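Local coordinates for serine proteinase inhibitor 1 (Myxoma virus, PDB 6BJ5), which inhibits serine proteases as a poxviral serpin and is important in virulence, at residues Met17-His22 against Leu29-Ile34. Residues are numbered along the deposited sequence; the frame is centred on the assembly and turned at random.
Sequences MFLIYH and LFMGTI
Met17-His22 and Leu29-Ile34 are the two arms of a beta hairpin. The strands run antiparallel, at 177°, with their axes 4.5 Å apart. Phe18 and Gly32 form a hydrogen-bonded pair: Phe18 N gives a nearly straight bond to Gly32 O (2.9 Å), and Gly32 N returns one to Phe18 O. Ile20 N bonds to Phe30 O at 2.6 Å. Ile20 O accepts two N-H groups, from Leu29 N and Phe30 N, both in the carbonyl plane. The Leu29 bond is the more bent, with 134° at the hydrogen. Leu29 and Phe30 together facing Ile20 make a classic beta bulge.

On one face of the sheet, the ring of Phe18 lies over Gly32. Its CG sits between the backbone N and the carbonyl carbon (chi1 66°), which turns the ring across the neighbouring strand. Gly32 CA makes a CH-pi contact 4.0 Å from the centroid of the Phe18 ring. Ile34 CD1 meets Phe18 CE2 obliquely at 3.9 Å. On this same face Ile20 CB packs against Phe30 CB, and Ile20 CG2 lies at the edge of the Phe30 ring.

Met17, Leu19, Met31 and Thr33 share the other face. Leu19 and Met31 run side by side, Leu19 CD2 to Met31 CG being 3.7 Å. Met17 CE touches both Met31 CE and Thr33 CG2.

Residues of both segments pair antiparallel with the other serine proteinase inhibitor 1 chain, whose Phe251 meets the Phe18 ring. The hairpin follows the reactive bond Arg4-Asn5, assigned by similarity, and is consistent with strands s4B-s5B of serpin beta-sheet B. The contact is buried: five backbone hydrogen bonds link the strands, while apolar side chains cover both faces. Glycine at position 32 lets the Phe18 ring settle directly on the backbone.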
loop_
_atom_site.group_PDB
_atom_site.type_symbol
_atom_site.label_atom_id
_atom_site.label_comp_id
_atom_site.label_asym_id
_atom_site.label_seq_id
_atom_site.Cartn_x
_atom_site.Cartn_y
_atom_site.Cartn_z
ATOM N N MET B 17 6.466 -12.853 -2.090
ATOM C CA MET B 17 6.207 -11.422 -2.082
ATOM C C MET B 17 5.580 -11.016 -3.408
ATOM O O MET B 17 5.947 -11.545 -4.464
ATOM C CB MET B 17 7.510 -10.627 -1.838
ATOM C CG MET B 17 7.332 -9.123 -1.961
ATOM S SD MET B 17 8.824 -8.166 -1.655
ATOM C CE MET B 17 8.895 -8.186 0.122
ATOM N N PHE B 18 4.632 -10.079 -3.363
ATOM C CA PHE B 18 4.132 -9.504 -4.599
ATOM C C PHE B 18 4.171 -7.983 -4.502
ATOM O O PHE B 18 4.077 -7.400 -3.418
ATOM C CB PHE B 18 2.721 -10.003 -4.950
ATOM C CG PHE B 18 1.683 -9.560 -3.981
ATOM C CD1 PHE B 18 1.034 -8.356 -4.155
ATOM C CD2 PHE B 18 1.385 -10.328 -2.878
ATOM C CE1 PHE B 18 0.120 -7.930 -3.255
ATOM C CE2 PHE B 18 0.468 -9.900 -1.982
ATOM C CZ PHE B 18 -0.166 -8.695 -2.162
ATOM N N LEU B 19 4.303 -7.357 -5.665
ATOM C CA LEU B 19 4.387 -5.912 -5.810
ATOM C C LEU B 19 3.491 -5.581 -6.986
ATOM O O LEU B 19 3.660 -6.153 -8.067
ATOM C CB LEU B 19 5.824 -5.483 -6.103
ATOM C CG LEU B 19 6.849 -5.927 -5.064
ATOM C CD1 LEU B 19 7.982 -6.603 -5.784
ATOM C CD2 LEU B 19 7.376 -4.742 -4.362
ATOM N N ILE B 20 2.513 -4.718 -6.777
ATOM C CA ILE B 20 1.698 -4.209 -7.866
ATOM C C ILE B 20 2.199 -2.808 -8.162
ATOM O O ILE B 20 2.150 -1.935 -7.289
ATOM C CB ILE B 20 0.208 -4.212 -7.512
ATOM C CG1 ILE B 20 -0.288 -5.650 -7.350
ATOM C CG2 ILE B 20 -0.579 -3.469 -8.575
ATOM C CD1 ILE B 20 -1.721 -5.750 -6.901
ATOM N N TYR B 21 2.705 -2.599 -9.378
ATOM C CA TYR B 21 3.394 -1.367 -9.735
ATOM C C TYR B 21 2.850 -0.816 -11.050
ATOM O O TYR B 21 2.248 -1.536 -11.854
ATOM C CB TYR B 21 4.921 -1.586 -9.811
ATOM C CG TYR B 21 5.453 -2.130 -11.117
ATOM C CD1 TYR B 21 6.102 -1.297 -12.018
ATOM C CD2 TYR B 21 5.358 -3.479 -11.427
ATOM C CE1 TYR B 21 6.614 -1.781 -13.213
ATOM C CE2 TYR B 21 5.860 -3.979 -12.621
ATOM C CZ TYR B 21 6.489 -3.121 -13.517
ATOM O OH TYR B 21 6.995 -3.592 -14.716
ATOM N N HIS B 22 3.055 0.491 -11.242
ATOM C CA HIS B 22 2.607 1.216 -12.428
ATOM C C HIS B 22 3.775 1.272 -13.409
ATOM O O HIS B 22 4.829 1.826 -13.074
ATOM C CB HIS B 22 2.143 2.610 -12.013
ATOM C CG HIS B 22 1.562 3.445 -13.110
ATOM N ND1 HIS B 22 2.249 4.489 -13.691
ATOM C CD2 HIS B 22 0.326 3.451 -13.666
ATOM C CE1 HIS B 22 1.478 5.071 -14.591
ATOM N NE2 HIS B 22 0.305 4.462 -14.596
ATOM N N LEU B 29 2.348 0.596 -6.319
ATOM C CA LEU B 29 1.009 0.918 -5.828
ATOM C C LEU B 29 0.613 0.083 -4.613
ATOM O O LEU B 29 0.092 0.614 -3.624
ATOM C CB LEU B 29 0.013 0.703 -6.958
ATOM C CG LEU B 29 0.332 1.580 -8.160
ATOM C CD1 LEU B 29 -0.541 1.196 -9.326
ATOM C CD2 LEU B 29 0.115 3.036 -7.772
ATOM N N PHE B 30 0.848 -1.225 -4.677
ATOM C CA PHE B 30 0.548 -2.165 -3.609
ATOM C C PHE B 30 1.657 -3.199 -3.491
ATOM O O PHE B 30 2.292 -3.579 -4.479
ATOM C CB PHE B 30 -0.784 -2.906 -3.830
ATOM C CG PHE B 30 -1.980 -2.005 -3.875
ATOM C CD1 PHE B 30 -2.567 -1.572 -2.701
ATOM C CD2 PHE B 30 -2.503 -1.569 -5.083
ATOM C CE1 PHE B 30 -3.680 -0.728 -2.724
ATOM C CE2 PHE B 30 -3.610 -0.731 -5.117
ATOM C CZ PHE B 30 -4.206 -0.311 -3.933
ATOM N N MET B 31 1.813 -3.704 -2.273
ATOM C CA MET B 31 2.758 -4.745 -1.936
ATOM C C MET B 31 2.130 -5.666 -0.912
ATOM O O MET B 31 1.235 -5.271 -0.158
ATOM C CB MET B 31 3.984 -4.227 -1.214
ATOM C CG MET B 31 4.965 -3.399 -1.899
ATOM S SD MET B 31 6.052 -3.127 -0.488
ATOM C CE MET B 31 6.907 -4.702 -0.386
ATOM N N GLY B 32 2.700 -6.861 -0.812
ATOM C CA GLY B 32 2.364 -7.734 0.289
ATOM C C GLY B 32 3.257 -8.948 0.340
ATOM O O GLY B 32 3.890 -9.322 -0.652
ATOM N N THR B 33 3.287 -9.569 1.518
ATOM C CA THR B 33 3.905 -10.875 1.695
ATOM C C THR B 33 2.838 -11.857 2.134
ATOM O O THR B 33 1.936 -11.512 2.907
ATOM C CB THR B 33 5.013 -10.881 2.728
ATOM O OG1 THR B 33 4.539 -10.260 3.923
ATOM C CG2 THR B 33 6.208 -10.137 2.188
ATOM N N ILE B 34 2.952 -13.077 1.627
ATOM C CA ILE B 34 2.037 -14.172 1.918
ATOM C C ILE B 34 2.844 -15.334 2.490
ATOM O O ILE B 34 3.582 -16.001 1.755
ATOM C CB ILE B 34 1.275 -14.565 0.655
ATOM C CG1 ILE B 34 0.330 -13.432 0.330
ATOM C CG2 ILE B 34 0.525 -15.846 0.823
ATOM C CD1 ILE B 34 -0.275 -13.613 -0.967
#